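Local coordinates for protein D-alanyl-D-alanine carboxypeptidase (Bdellovibrio bacteriovorus, PDB 3V39) that acts as a peptidoglycan hydrolase of a predatory bacterium, an endopeptidase of the S13 family with a penicillin-binding-protein-like transpeptidase fold, at residues Asn93-Thr98 against Ser397-Ala402. The protein carries 1 engineered substitution. Sequence-based numbering, arbitrary orientation.
Sequences NRMKIT and SYLTKA
Met95 and Leu399 form the tight part of this contact, where the end of helix 82-94 meets the last modelled residues of the chain. It is a worked example of how a terminal segment can be held by one apolar pair and one shared carboxylate. CG of Met95 lies 3.9 Å from CD1 of Leu399 and 4.1 Å from its CB, the two side chains meeting at a slant. Met197 of strand 195-200 touches both, and Leu92 and Leu199 also pack on Leu399, which is buried. Met95 starts with CG opposite its carbonyl carbon (chi1 -61°), and with further bends at chi2 and chi3 its SD comes to 4.2 Å from O of Leu399.

The other side is polar and looser, for Arg94, like Lys401, is exposed to solvent. Arg94 sends its chain out with CG opposite the backbone N (chi1 -172°), then turns at chi3 to bring NH2 to segment 397-402. There NH2 gives O of Leu399 a weak hydrogen bond, 3.4 Å long and bent to 128° at the hydrogen. A water donates a 2.6 Å bond to O of Leu399, and its link to Arg94 NH2 is long and weak. The guanidinium stands nearly upright to the Tyr398 ring, NH2 being 3.8 Å from Tyr398 CB. The stronger partner of Arg94 is Glu91, within its own helix, whose OE1 forms a salt bridge with Arg94 NH2 and also accepts a hydrogen bond from Leu399 N.

The helix closes in a Schellman motif with Lys96 at positive phi, while strand 400-401 pairs with strand 195-200 at the edge of a mixed sheet. The chemistry is consistent with Glu91 OE1 holding both the guanidinium and the Leu399 backbone, the direct arginine-carbonyl bond probably adding little.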
ATOM      1  N   ASN A  93      -0.310  10.181  25.707  1.00 12.95           N
ATOM      2  CA  ASN A  93       0.271  11.078  26.722  1.00 12.57           C
ATOM      3  C   ASN A  93      -0.325  12.507  26.592  1.00 16.49           C
ATOM      4  O   ASN A  93      -0.568  13.163  27.613  1.00 15.75           O
ATOM      5  CB  ASN A  93       1.782  11.168  26.515  1.00 13.22           C
ATOM      6  CG  ASN A  93       2.538   9.891  26.859  1.00 15.69           C
ATOM      7  OD1 ASN A  93       3.768   9.872  26.638  1.00 18.48           O
ATOM      8  ND2 ASN A  93       1.911   8.894  27.437  1.00 15.81           N
ATOM      9  N   ARG A  94      -0.572  12.985  25.364  1.00 14.52           N
ATOM     10  CA  ARG A  94      -1.165  14.319  25.164  1.00 15.48           C
ATOM     11  C   ARG A  94      -2.551  14.371  25.784  1.00 18.01           C
ATOM     12  O   ARG A  94      -2.956  15.435  26.327  1.00 20.74           O
ATOM     13  CB  ARG A  94      -1.219  14.641  23.654  1.00 16.96           C
ATOM     14  CG  ARG A  94      -1.644  16.108  23.424  1.00 20.87           C
ATOM     15  CD  ARG A  94      -1.739  16.485  21.938  1.00 20.44           C
ATOM     16  NE  ARG A  94      -2.682  15.690  21.207  1.00 19.44           N
ATOM     17  CZ  ARG A  94      -3.986  15.860  21.261  1.00 19.42           C
ATOM     18  NH1 ARG A  94      -4.485  16.904  21.987  1.00 26.64           N
ATOM     19  NH2 ARG A  94      -4.794  15.094  20.530  1.00 21.34           N
ATOM     20  N   MET A  95      -3.289  13.268  25.741  1.00 17.42           N
ATOM     21  CA  MET A  95      -4.597  13.150  26.386  1.00 18.25           C
ATOM     22  C   MET A  95      -4.494  12.754  27.867  1.00 17.87           C
ATOM     23  O   MET A  95      -5.520  12.343  28.486  1.00 21.63           O
ATOM     24  CB  MET A  95      -5.455  12.111  25.572  1.00 17.79           C
ATOM     25  CG  MET A  95      -5.712  12.506  24.091  1.00 24.39           C
ATOM     26  SD  MET A  95      -6.575  14.130  23.923  1.00 30.37           S
ATOM     27  CE  MET A  95      -8.189  13.700  24.525  1.00 42.75           C
ATOM     28  N   LYS A  96      -3.324  12.838  28.470  1.00 18.37           N
ATOM     29  CA  LYS A  96      -3.056  12.600  29.899  1.00 19.50           C
ATOM     30  C   LYS A  96      -3.190  11.122  30.340  1.00 27.27           C
ATOM     31  O   LYS A  96      -3.444  10.791  31.520  1.00 21.57           O
ATOM     32  CB  LYS A  96      -3.897  13.568  30.809  1.00 20.22           C
ATOM     33  CG  LYS A  96      -3.274  14.948  30.840  1.00 49.77           C
ATOM     34  CD  LYS A  96      -4.170  15.994  30.255  1.00 52.03           C
ATOM     35  CE  LYS A  96      -3.840  17.393  30.878  1.00 45.84           C
ATOM     36  NZ  LYS A  96      -3.955  18.451  29.856  1.00 61.65           N
ATOM     37  N   ILE A  97      -2.916  10.227  29.393  1.00 16.86           N
ATOM     38  CA  ILE A  97      -2.919   8.804  29.698  1.00 17.43           C
ATOM     39  C   ILE A  97      -1.488   8.305  29.630  1.00 15.88           C
ATOM     40  O   ILE A  97      -0.841   8.383  28.572  1.00 16.07           O
ATOM     41  CB  ILE A  97      -3.770   8.064  28.666  1.00 15.36           C
ATOM     42  CG1 ILE A  97      -5.239   8.500  28.728  1.00 16.89           C
ATOM     43  CG2 ILE A  97      -3.626   6.488  28.878  1.00 16.55           C
ATOM     44  CD1 ILE A  97      -6.068   8.143  27.473  1.00 20.32           C
ATOM     45  N   THR A  98      -0.957   7.870  30.785  1.00 18.12           N
ATOM     46  CA  THR A  98       0.382   7.390  30.861  1.00 17.89           C
ATOM     47  C   THR A  98       0.457   5.943  31.352  1.00 17.19           C
ATOM     48  O   THR A  98       1.474   5.273  31.161  1.00 20.75           O
ATOM     49  CB  THR A  98       1.241   8.265  31.822  1.00 22.93           C
ATOM     50  OG1 THR A  98       0.599   8.341  33.102  1.00 24.67           O
ATOM     51  CG2 THR A  98       1.372   9.675  31.220  1.00 22.98           C
ATOM     52  N   SER A 397      -5.171  13.148  12.239  1.00 14.93           N
ATOM     53  CA  SER A 397      -5.158  11.825  12.914  1.00 13.46           C
ATOM     54  C   SER A 397      -5.177  11.915  14.438  1.00 14.69           C
ATOM     55  O   SER A 397      -5.310  10.876  15.114  1.00 16.90           O
ATOM     56  CB  SER A 397      -3.889  11.028  12.527  1.00 12.12           C
ATOM     57  OG  SER A 397      -3.928  10.715  11.123  1.00 12.71           O
ATOM     58  N   TYR A 398      -5.071  13.116  14.981  1.00 14.57           N
ATOM     59  CA  TYR A 398      -5.005  13.242  16.416  1.00 15.29           C
ATOM     60  C   TYR A 398      -6.189  12.576  17.114  1.00 14.92           C
ATOM     61  O   TYR A 398      -7.346  12.588  16.613  1.00 15.61           O
ATOM     62  CB  TYR A 398      -5.045  14.734  16.794  1.00 15.61           C
ATOM     63  CG  TYR A 398      -3.797  15.516  16.384  1.00 17.01           C
ATOM     64  CD1 TYR A 398      -2.569  15.302  17.027  1.00 18.16           C
ATOM     65  CD2 TYR A 398      -3.852  16.500  15.367  1.00 18.00           C
ATOM     66  CE1 TYR A 398      -1.455  16.027  16.669  1.00 18.64           C
ATOM     67  CE2 TYR A 398      -2.730  17.229  14.987  1.00 19.37           C
ATOM     68  CZ  TYR A 398      -1.529  17.003  15.653  1.00 19.71           C
ATOM     69  OH  TYR A 398      -0.445  17.795  15.311  1.00 21.00           O
ATOM     70  N   LEU A 399      -5.918  12.004  18.285  1.00 14.82           N
ATOM     71  CA  LEU A 399      -6.982  11.377  19.043  1.00 16.28           C
ATOM     72  C   LEU A 399      -8.008  12.418  19.392  1.00 18.06           C
ATOM     73  O   LEU A 399      -7.720  13.501  19.951  1.00 20.45           O
ATOM     74  CB  LEU A 399      -6.465  10.912  20.374  1.00 18.57           C
ATOM     75  CG  LEU A 399      -6.006   9.515  20.540  1.00 18.60           C
ATOM     76  CD1 LEU A 399      -5.603   9.199  22.011  1.00 17.61           C
ATOM     77  CD2 LEU A 399      -6.871   8.381  19.927  1.00 17.68           C
ATOM     78  N   THR A 400      -9.239  12.065  19.137  1.00 17.95           N
ATOM     79  CA  THR A 400     -10.305  13.040  19.291  1.00 20.30           C
ATOM     80  C   THR A 400     -11.490  12.359  19.995  1.00 20.59           C
ATOM     81  O   THR A 400     -11.858  11.265  19.600  1.00 19.83           O
ATOM     82  CB  THR A 400     -10.720  13.486  17.918  1.00 23.55           C
ATOM     83  OG1 THR A 400      -9.590  14.090  17.272  1.00 24.80           O
ATOM     84  CG2 THR A 400     -11.766  14.514  18.038  1.00 25.78           C
ATOM     85  N   LYS A 401     -12.062  13.013  21.014  1.00 23.10           N
ATOM     86  CA  LYS A 401     -13.194  12.459  21.717  1.00 26.94           C
ATOM     87  C   LYS A 401     -14.377  12.493  20.814  1.00 30.85           C
ATOM     88  O   LYS A 401     -14.628  13.506  20.157  1.00 30.34           O
ATOM     89  CB  LYS A 401     -13.499  13.294  22.955  1.00 30.71           C
ATOM     90  CG  LYS A 401     -12.361  13.215  23.961  1.00 35.29           C
ATOM     91  CD  LYS A 401     -12.756  13.872  25.306  1.00 39.54           C
ATOM     92  CE  LYS A 401     -11.696  13.594  26.400  1.00 42.67           C
ATOM     93  NZ  LYS A 401     -10.381  14.326  26.174  1.00 44.61           N
ATOM     94  N   ALA A 402     -15.141  11.398  20.789  1.00 34.97           N
ATOM     95  CA  ALA A 402     -16.309  11.375  19.937  1.00 41.14           C
ATOM     96  C   ALA A 402     -17.418  12.103  20.689  1.00 45.53           C
ATOM     97  O   ALA A 402     -18.520  12.230  20.186  1.00 48.75           O
ATOM     98  CB  ALA A 402     -16.710   9.933  19.570  1.00 41.97           C
TER
HETATM   99  O   HOH W   1      -8.166  15.991  20.469  1.00 43.22           O